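Local structure of Alp7A (Bacillus subtilis, 5EC0) at residues 1-13 with 117-129. The protein binds adenine nucleotide and, as a plasmid-encoded bacterial actin-like protein, probably assembles into filaments that segregate plasmid DNA. Residues are numbered along the deposited sequence; the frame is centred on the assembly and turned at random.
Sequences MNISRMNVDFGNS and DNEVTIEYFQTML. With ADP (adenosine-5'-diphosphate), chain D.
Strands 2-10 and 119-129 pair in parallel within the sheet of the actin-like domain that opens the chain, with I3 against I122 and M6 against F125. The backbone ladder starts with T121 N to M1 O, continues with I3 N to T121 O and E123 N to I3 O, loosens where both chains turn at S4 and E123, and resumes with M6 N to Y124 O and V8 N to Q126 O. One face is apolar and lies under helix 95-112. There M6, its CG anti to the backbone N (chi1 175°), runs alongside F125, bringing SD to the ring edge, 5.4 Å from the centroid, in a Met-aromatic contact; SD also meets I122 CD1 at 3.9 Å. Two residues on, V8 CG2 reaches F125 CE2 at 3.7 Å. On the other face, toward helix 364-386, the side chains of N7 and Q126 lie side by side, amide planes 42° apart, and Q126 NE2 donates to N7 OD1 over 2.8 Å. The acceptor lies in the Q126 amide plane, whereas NE2 stands 37° out of the N7 carbonyl plane. R178 holds the Q126 oxygen, and E370 and S373 take N7 ND2. Strand 2-10 runs into the first phosphate-binding loop of the actin fold, where N12 N and N12 ND2 bond the ADP beta-phosphate. Just before it, T127 OG1 donates to V8 O (2.9 Å), M128 CE packs on D9 CG at 3.4 Å, and a water links F10 N to M128 O. At the far end the terminal amine, M1 N, donates to E119 O (2.8 Å).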
ATOM      1  N   MET A   1      17.657 -19.668   0.565  1.00 43.92           N
ATOM      2  CA  MET A   1      16.373 -19.497  -0.105  1.00 39.71           C
ATOM      3  C   MET A   1      16.471 -18.485  -1.240  1.00 41.42           C
ATOM      4  O   MET A   1      17.032 -17.404  -1.073  1.00 42.02           O
ATOM      5  CB  MET A   1      15.291 -19.047   0.884  1.00 37.20           C
ATOM      6  CG  MET A   1      14.061 -18.457   0.201  1.00 34.50           C
ATOM      7  SD  MET A   1      12.832 -17.687   1.285  1.00 39.08           S
ATOM      8  CE  MET A   1      12.004 -19.139   1.912  1.00 30.77           C
ATOM      9  N   ASN A   2      15.914 -18.840  -2.393  1.00 37.80           N
ATOM     10  CA  ASN A   2      15.898 -17.935  -3.525  1.00 35.15           C
ATOM     11  C   ASN A   2      14.508 -17.393  -3.868  1.00 34.70           C
ATOM     12  O   ASN A   2      13.561 -18.151  -4.073  1.00 37.97           O
ATOM     13  CB  ASN A   2      16.486 -18.621  -4.754  1.00 40.53           C
ATOM     14  CG  ASN A   2      16.363 -17.762  -5.984  1.00 49.33           C
ATOM     15  OD1 ASN A   2      17.097 -16.787  -6.143  1.00 49.93           O
ATOM     16  ND2 ASN A   2      15.404 -18.086  -6.843  1.00 53.59           N
ATOM     17  N   ILE A   3      14.411 -16.068  -3.944  1.00 31.81           N
ATOM     18  CA  ILE A   3      13.183 -15.361  -4.301  1.00 33.70           C
ATOM     19  C   ILE A   3      13.309 -14.682  -5.667  1.00 38.70           C
ATOM     20  O   ILE A   3      14.257 -13.936  -5.894  1.00 40.85           O
ATOM     21  CB  ILE A   3      12.841 -14.280  -3.263  1.00 32.09           C
ATOM     22  CG1 ILE A   3      12.483 -14.908  -1.923  1.00 30.91           C
ATOM     23  CG2 ILE A   3      11.693 -13.379  -3.753  1.00 28.61           C
ATOM     24  CD1 ILE A   3      12.257 -13.866  -0.866  1.00 24.13           C
ATOM     25  N   SER A   4      12.354 -14.914  -6.564  1.00 35.91           N
ATOM     26  CA  SER A   4      12.450 -14.377  -7.918  1.00 33.34           C
ATOM     27  C   SER A   4      11.985 -12.927  -7.996  1.00 37.79           C
ATOM     28  O   SER A   4      12.650 -12.089  -8.606  1.00 42.87           O
ATOM     29  CB  SER A   4      11.636 -15.228  -8.897  1.00 28.24           C
ATOM     30  OG  SER A   4      12.130 -16.549  -8.931  1.00 44.54           O
ATOM     31  N   ARG A   5      10.830 -12.641  -7.398  1.00 30.30           N
ATOM     32  CA  ARG A   5      10.219 -11.317  -7.475  1.00 26.18           C
ATOM     33  C   ARG A   5       9.735 -10.875  -6.103  1.00 27.92           C
ATOM     34  O   ARG A   5       9.001 -11.604  -5.424  1.00 30.90           O
ATOM     35  CB  ARG A   5       9.032 -11.308  -8.456  1.00 28.69           C
ATOM     36  CG  ARG A   5       9.346 -11.823  -9.869  1.00 38.00           C
ATOM     37  CD  ARG A   5       8.092 -11.855 -10.771  1.00 37.79           C
ATOM     38  NE  ARG A   5       6.903 -12.310 -10.038  1.00 39.33           N
ATOM     39  CZ  ARG A   5       6.615 -13.582  -9.787  1.00 33.62           C
ATOM     40  NH1 ARG A   5       7.422 -14.535 -10.216  1.00 36.45           N
ATOM     41  NH2 ARG A   5       5.526 -13.903  -9.099  1.00 35.67           N
ATOM     42  N   MET A   6      10.144  -9.690  -5.680  1.00 26.54           N
ATOM     43  CA  MET A   6       9.574  -9.131  -4.469  1.00 24.57           C
ATOM     44  C   MET A   6       9.149  -7.683  -4.686  1.00 26.38           C
ATOM     45  O   MET A   6       9.967  -6.822  -5.007  1.00 29.59           O
ATOM     46  CB  MET A   6      10.553  -9.222  -3.304  1.00 20.47           C
ATOM     47  CG  MET A   6      10.021  -8.544  -2.052  1.00 19.88           C
ATOM     48  SD  MET A   6      11.030  -8.959  -0.645  1.00 28.84           S
ATOM     49  CE  MET A   6      10.145  -8.132   0.679  1.00 20.25           C
ATOM     50  N   ASN A   7       7.856  -7.449  -4.497  1.00 25.63           N
ATOM     51  CA  ASN A   7       7.217  -6.171  -4.743  1.00 22.87           C
ATOM     52  C   ASN A   7       6.636  -5.599  -3.461  1.00 22.74           C
ATOM     53  O   ASN A   7       5.902  -6.275  -2.758  1.00 21.94           O
ATOM     54  CB  ASN A   7       6.128  -6.338  -5.797  1.00 23.70           C
ATOM     55  CG  ASN A   7       6.697  -6.766  -7.144  1.00 25.55           C
ATOM     56  OD1 ASN A   7       7.613  -6.128  -7.684  1.00 23.62           O
ATOM     57  ND2 ASN A   7       6.167  -7.847  -7.685  1.00 23.39           N
ATOM     58  N   VAL A   8       6.960  -4.353  -3.159  1.00 20.73           N
ATOM     59  CA  VAL A   8       6.621  -3.787  -1.851  1.00 19.82           C
ATOM     60  C   VAL A   8       5.914  -2.458  -2.025  1.00 27.46           C
ATOM     61  O   VAL A   8       6.370  -1.607  -2.791  1.00 27.90           O
ATOM     62  CB  VAL A   8       7.887  -3.594  -0.973  1.00 24.63           C
ATOM     63  CG1 VAL A   8       7.572  -2.835   0.265  1.00 23.91           C
ATOM     64  CG2 VAL A   8       8.499  -4.952  -0.616  1.00 26.00           C
ATOM     65  N   ASP A   9       4.779  -2.326  -1.342  1.00 23.17           N
ATOM     66  CA  ASP A   9       4.048  -1.078  -1.187  1.00 24.13           C
ATOM     67  C   ASP A   9       4.269  -0.605   0.254  1.00 25.61           C
ATOM     68  O   ASP A   9       3.696  -1.177   1.183  1.00 27.63           O
ATOM     69  CB  ASP A   9       2.552  -1.289  -1.475  1.00 22.85           C
ATOM     70  CG  ASP A   9       1.748   0.017  -1.517  1.00 32.25           C
ATOM     71  OD1 ASP A   9       2.158   1.032  -0.912  1.00 30.24           O
ATOM     72  OD2 ASP A   9       0.677   0.016  -2.162  1.00 36.74           O
ATOM     73  N   PHE A  10       5.126   0.396   0.457  1.00 26.50           N
ATOM     74  CA  PHE A  10       5.280   0.974   1.794  1.00 27.48           C
ATOM     75  C   PHE A  10       4.155   1.982   2.051  1.00 31.02           C
ATOM     76  O   PHE A  10       4.352   3.191   1.916  1.00 31.33           O
ATOM     77  CB  PHE A  10       6.641   1.663   1.959  1.00 28.47           C
ATOM     78  CG  PHE A  10       7.816   0.740   1.878  1.00 31.24           C
ATOM     79  CD1 PHE A  10       8.078  -0.162   2.904  1.00 30.77           C
ATOM     80  CD2 PHE A  10       8.685   0.793   0.791  1.00 28.02           C
ATOM     81  CE1 PHE A  10       9.166  -1.008   2.839  1.00 26.84           C
ATOM     82  CE2 PHE A  10       9.775  -0.054   0.718  1.00 29.22           C
ATOM     83  CZ  PHE A  10      10.018  -0.956   1.742  1.00 33.21           C
ATOM     84  N   GLY A  11       2.967   1.492   2.389  1.00 32.98           N
ATOM     85  CA  GLY A  11       1.846   2.379   2.642  1.00 30.99           C
ATOM     86  C   GLY A  11       1.989   3.122   3.955  1.00 38.22           C
ATOM     87  O   GLY A  11       2.885   2.838   4.746  1.00 39.22           O
ATOM     88  N   ASN A  12       1.108   4.091   4.184  1.00 44.61           N
ATOM     89  CA  ASN A  12       1.079   4.808   5.448  1.00 47.04           C
ATOM     90  C   ASN A  12       0.332   3.988   6.497  1.00 50.46           C
ATOM     91  O   ASN A  12       0.589   4.115   7.690  1.00 49.34           O
ATOM     92  CB  ASN A  12       0.418   6.182   5.286  1.00 49.84           C
ATOM     93  CG  ASN A  12       0.992   6.986   4.120  1.00 56.96           C
ATOM     94  OD1 ASN A  12       2.206   7.053   3.929  1.00 55.45           O
ATOM     95  ND2 ASN A  12       0.111   7.609   3.342  1.00 62.73           N
ATOM     96  N   SER A  13      -0.593   3.147   6.035  1.00 47.32           N
ATOM     97  CA  SER A  13      -1.441   2.353   6.917  1.00 50.53           C
ATOM     98  C   SER A  13      -0.923   0.923   7.037  1.00 44.85           C
ATOM     99  O   SER A  13      -0.787   0.385   8.139  1.00 47.01           O
ATOM    100  CB  SER A  13      -2.881   2.348   6.408  1.00 59.72           C
ATOM    101  OG  SER A  13      -3.692   1.456   7.152  1.00 68.15           O
ATOM    102  N   ASP A 117      18.497 -22.615   7.041  1.00 44.03           N
ATOM    103  CA  ASP A 117      18.899 -21.759   5.919  1.00 42.42           C
ATOM    104  C   ASP A 117      19.017 -20.304   6.381  1.00 42.95           C
ATOM    105  O   ASP A 117      18.018 -19.691   6.736  1.00 49.38           O
ATOM    106  CB  ASP A 117      17.891 -21.884   4.768  1.00 41.62           C
ATOM    107  CG  ASP A 117      18.334 -21.159   3.509  1.00 45.17           C
ATOM    108  OD1 ASP A 117      19.471 -20.644   3.471  1.00 42.17           O
ATOM    109  OD2 ASP A 117      17.533 -21.106   2.551  1.00 45.73           O
ATOM    110  N   ASN A 118      20.225 -19.754   6.391  1.00 43.14           N
ATOM    111  CA  ASN A 118      20.420 -18.394   6.900  1.00 42.49           C
ATOM    112  C   ASN A 118      20.635 -17.336   5.818  1.00 45.37           C
ATOM    113  O   ASN A 118      21.112 -16.238   6.107  1.00 44.16           O
ATOM    114  CB  ASN A 118      21.603 -18.359   7.868  1.00 42.48           C
ATOM    115  CG  ASN A 118      21.370 -19.215   9.103  1.00 52.09           C
ATOM    116  OD1 ASN A 118      20.288 -19.204   9.680  1.00 57.47           O
ATOM    117  ND2 ASN A 118      22.386 -19.968   9.504  1.00 55.78           N
ATOM    118  N   GLU A 119      20.275 -17.655   4.577  1.00 42.07           N
ATOM    119  CA  GLU A 119      20.546 -16.741   3.474  1.00 39.34           C
ATOM    120  C   GLU A 119      19.375 -16.657   2.515  1.00 40.23           C
ATOM    121  O   GLU A 119      18.786 -17.677   2.155  1.00 38.73           O
ATOM    122  CB  GLU A 119      21.808 -17.169   2.712  1.00 50.02           C
ATOM    123  CG  GLU A 119      22.637 -15.992   2.189  1.00 64.87           C
ATOM    124  CD  GLU A 119      23.612 -16.387   1.095  1.00 75.40           C
ATOM    125  OE1 GLU A 119      24.840 -16.352   1.341  1.00 77.07           O
ATOM    126  OE2 GLU A 119      23.144 -16.720  -0.017  1.00 78.99           O
ATOM    127  N   VAL A 120      19.050 -15.431   2.105  1.00 32.83           N
ATOM    128  CA  VAL A 120      18.018 -15.186   1.104  1.00 31.71           C
ATOM    129  C   VAL A 120      18.586 -14.350  -0.034  1.00 35.12           C
ATOM    130  O   VAL A 120      19.138 -13.270   0.204  1.00 34.80           O
ATOM    131  CB  VAL A 120      16.785 -14.450   1.702  1.00 31.56           C
ATOM    132  CG1 VAL A 120      15.815 -14.022   0.594  1.00 30.39           C
ATOM    133  CG2 VAL A 120      16.085 -15.329   2.713  1.00 35.70           C
ATOM    134  N   THR A 121      18.464 -14.861  -1.258  1.00 33.58           N
ATOM    135  CA  THR A 121      18.724 -14.076  -2.460  1.00 30.20           C
ATOM    136  C   THR A 121      17.413 -13.628  -3.137  1.00 28.71           C
ATOM    137  O   THR A 121      16.484 -14.414  -3.309  1.00 32.35           O
ATOM    138  CB  THR A 121      19.584 -14.863  -3.486  1.00 42.77           C
ATOM    139  OG1 THR A 121      19.050 -16.183  -3.642  1.00 52.72           O
ATOM    140  CG2 THR A 121      21.018 -14.965  -3.025  1.00 33.22           C
ATOM    141  N   ILE A 122      17.346 -12.351  -3.502  1.00 30.76           N
ATOM    142  CA  ILE A 122      16.210 -11.789  -4.218  1.00 27.78           C
ATOM    143  C   ILE A 122      16.675 -11.285  -5.593  1.00 32.66           C
ATOM    144  O   ILE A 122      17.512 -10.376  -5.677  1.00 31.39           O
ATOM    145  CB  ILE A 122      15.558 -10.619  -3.439  1.00 27.45           C
ATOM    146  CG1 ILE A 122      15.031 -11.098  -2.088  1.00 27.92           C
ATOM    147  CG2 ILE A 122      14.440  -9.974  -4.258  1.00 23.43           C
ATOM    148  CD1 ILE A 122      14.799  -9.974  -1.109  1.00 24.09           C
ATOM    149  N   GLU A 123      16.153 -11.879  -6.663  1.00 33.91           N
ATOM    150  CA  GLU A 123      16.612 -11.532  -8.013  1.00 39.10           C
ATOM    151  C   GLU A 123      16.165 -10.132  -8.393  1.00 35.27           C
ATOM    152  O   GLU A 123      16.936  -9.358  -8.943  1.00 35.84           O
ATOM    153  CB  GLU A 123      16.095 -12.537  -9.038  1.00 40.06           C
ATOM    154  CG  GLU A 123      16.603 -13.945  -8.804  1.00 46.62           C
ATOM    155  CD  GLU A 123      16.206 -14.901  -9.913  1.00 55.93           C
ATOM    156  OE1 GLU A 123      15.984 -14.438 -11.051  1.00 63.15           O
ATOM    157  OE2 GLU A 123      16.120 -16.113  -9.644  1.00 60.60           O
ATOM    158  N   TYR A 124      14.919  -9.808  -8.057  1.00 28.43           N
ATOM    159  CA  TYR A 124      14.314  -8.557  -8.477  1.00 27.27           C
ATOM    160  C   TYR A 124      13.419  -7.982  -7.378  1.00 26.18           C
ATOM    161  O   TYR A 124      12.357  -8.529  -7.086  1.00 29.89           O
ATOM    162  CB  TYR A 124      13.513  -8.772  -9.767  1.00 22.60           C
ATOM    163  CG  TYR A 124      13.132  -7.492 -10.464  1.00 31.61           C
ATOM    164  CD1 TYR A 124      14.111  -6.656 -11.000  1.00 33.55           C
ATOM    165  CD2 TYR A 124      11.794  -7.123 -10.615  1.00 25.95           C
ATOM    166  CE1 TYR A 124      13.777  -5.475 -11.662  1.00 36.76           C
ATOM    167  CE2 TYR A 124      11.447  -5.935 -11.274  1.00 33.17           C
ATOM    168  CZ  TYR A 124      12.442  -5.118 -11.789  1.00 35.32           C
ATOM    169  OH  TYR A 124      12.110  -3.956 -12.441  1.00 32.62           O
ATOM    170  N   PHE A 125      13.887  -6.909  -6.750  1.00 22.71           N
ATOM    171  CA  PHE A 125      13.127  -6.190  -5.732  1.00 25.13           C
ATOM    172  C   PHE A 125      12.525  -4.962  -6.378  1.00 28.44           C
ATOM    173  O   PHE A 125      13.195  -4.261  -7.148  1.00 25.12           O
ATOM    174  CB  PHE A 125      14.024  -5.786  -4.548  1.00 24.32           C
ATOM    175  CG  PHE A 125      13.327  -4.941  -3.491  1.00 24.49           C
ATOM    176  CD1 PHE A 125      13.284  -3.555  -3.594  1.00 21.09           C
ATOM    177  CD2 PHE A 125      12.739  -5.541  -2.374  1.00 23.48           C
ATOM    178  CE1 PHE A 125      12.654  -2.788  -2.624  1.00 19.58           C
ATOM    179  CE2 PHE A 125      12.108  -4.779  -1.404  1.00 21.04           C
ATOM    180  CZ  PHE A 125      12.063  -3.414  -1.523  1.00 19.68           C
ATOM    181  N   GLN A 126      11.272  -4.679  -6.045  1.00 23.20           N
ATOM    182  CA  GLN A 126      10.617  -3.530  -6.612  1.00 25.85           C
ATOM    183  C   GLN A 126       9.740  -2.866  -5.555  1.00 24.46           C
ATOM    184  O   GLN A 126       9.003  -3.534  -4.804  1.00 19.90           O
ATOM    185  CB  GLN A 126       9.802  -3.955  -7.839  1.00 32.79           C
ATOM    186  CG  GLN A 126       9.618  -2.900  -8.867  1.00 36.35           C
ATOM    187  CD  GLN A 126       8.870  -3.389 -10.096  1.00 33.71           C
ATOM    188  OE1 GLN A 126       8.992  -2.797 -11.166  1.00 33.41           O
ATOM    189  NE2 GLN A 126       8.078  -4.459  -9.945  1.00 21.26           N
ATOM    190  N   THR A 127       9.851  -1.551  -5.476  1.00 21.03           N
ATOM    191  CA  THR A 127       8.953  -0.764  -4.648  1.00 20.45           C
ATOM    192  C   THR A 127       8.591   0.510  -5.427  1.00 24.56           C
ATOM    193  O   THR A 127       8.668   0.531  -6.672  1.00 22.07           O
ATOM    194  CB  THR A 127       9.570  -0.463  -3.243  1.00 20.29           C
ATOM    195  OG1 THR A 127       8.596   0.185  -2.423  1.00 22.17           O
ATOM    196  CG2 THR A 127      10.851   0.400  -3.324  1.00 20.35           C
ATOM    197  N   MET A 128       8.166   1.555  -4.729  1.00 26.64           N
ATOM    198  CA  MET A 128       7.729   2.773  -5.406  1.00 28.48           C
ATOM    199  C   MET A 128       7.755   3.941  -4.426  1.00 28.70           C
ATOM    200  O   MET A 128       7.935   3.734  -3.228  1.00 32.69           O
ATOM    201  CB  MET A 128       6.323   2.586  -6.014  1.00 27.16           C
ATOM    202  CG  MET A 128       5.389   1.783  -5.131  1.00 32.18           C
ATOM    203  SD  MET A 128       3.804   1.297  -5.854  1.00 31.29           S
ATOM    204  CE  MET A 128       3.237   0.170  -4.593  1.00 48.19           C
ATOM    205  N   LEU A 129       7.593   5.160  -4.937  1.00 26.31           N
ATOM    206  CA  LEU A 129       7.549   6.361  -4.093  1.00 26.67           C
ATOM    207  C   LEU A 129       6.251   7.149  -4.291  1.00 28.13           C
ATOM    208  O   LEU A 129       5.748   7.245  -5.409  1.00 37.97           O
ATOM    209  CB  LEU A 129       8.736   7.277  -4.386  1.00 24.67           C
ATOM    210  CG  LEU A 129      10.096   6.851  -3.838  1.00 29.58           C
ATOM    211  CD1 LEU A 129      11.116   7.916  -4.175  1.00 23.94           C
ATOM    212  CD2 LEU A 129      10.002   6.629  -2.335  1.00 24.85           C
TER
HETATM  213  PB  ADP D 403      -2.481   4.912   3.008  1.00 58.56           P
HETATM  214  O1B ADP D 403      -1.309   4.059   2.535  1.00 38.66           O
HETATM  215  O2B ADP D 403      -2.312   6.415   2.868  1.00 56.80           O
HETATM  216  O3B ADP D 403      -3.061   4.553   4.355  1.00 62.29           O
HETATM  217  PA  ADP D 403      -4.243   3.055   1.654  1.00 33.43           P
HETATM  218  O1A ADP D 403      -3.397   1.984   2.307  1.00 40.40           O
HETATM  219  O2A ADP D 403      -4.589   2.957   0.179  1.00 24.57           O
HETATM  220  O3A ADP D 403      -3.660   4.537   1.961  1.00 54.81           O
HETATM  221  O5' ADP D 403      -5.617   3.184   2.457  1.00 44.01           O
HETATM  222  C5' ADP D 403      -5.738   2.827   3.828  1.00 39.49           C
HETATM  223  C4' ADP D 403      -7.233   2.744   4.056  1.00 31.93           C
HETATM  224  O4' ADP D 403      -7.706   1.544   3.453  1.00 33.87           O
HETATM  225  C3' ADP D 403      -7.646   2.655   5.513  1.00 34.83           C
HETATM  226  O3' ADP D 403      -8.041   3.937   6.000  1.00 41.55           O
HETATM  227  C2' ADP D 403      -8.840   1.719   5.508  1.00 38.61           C
HETATM  228  O2' ADP D 403     -10.004   2.494   5.791  1.00 31.46           O
HETATM  229  C1' ADP D 403      -8.922   1.173   4.087  1.00 35.07           C
HETATM  230  N9  ADP D 403      -9.074  -0.298   4.004  1.00 33.40           N
HETATM  231  C8  ADP D 403      -9.985  -0.895   3.205  1.00 37.07           C
HETATM  232  N7  ADP D 403      -9.915  -2.241   3.307  1.00 38.40           N
HETATM  233  C5  ADP D 403      -8.930  -2.520   4.175  1.00 32.10           C
HETATM  234  C6  ADP D 403      -8.361  -3.772   4.710  1.00 39.87           C
HETATM  235  N6  ADP D 403      -8.865  -4.969   4.301  1.00 49.53           N
HETATM  236  N1  ADP D 403      -7.344  -3.666   5.593  1.00 34.59           N
HETATM  237  C2  ADP D 403      -6.875  -2.458   5.983  1.00 34.28           C
HETATM  238  N3  ADP D 403      -7.342  -1.264   5.539  1.00 27.02           N
HETATM  239  C4  ADP D 403      -8.370  -1.238   4.642  1.00 27.07           C
HETATM  240  O   HOH W   1       5.600   2.374  -1.676  0.86 23.60           O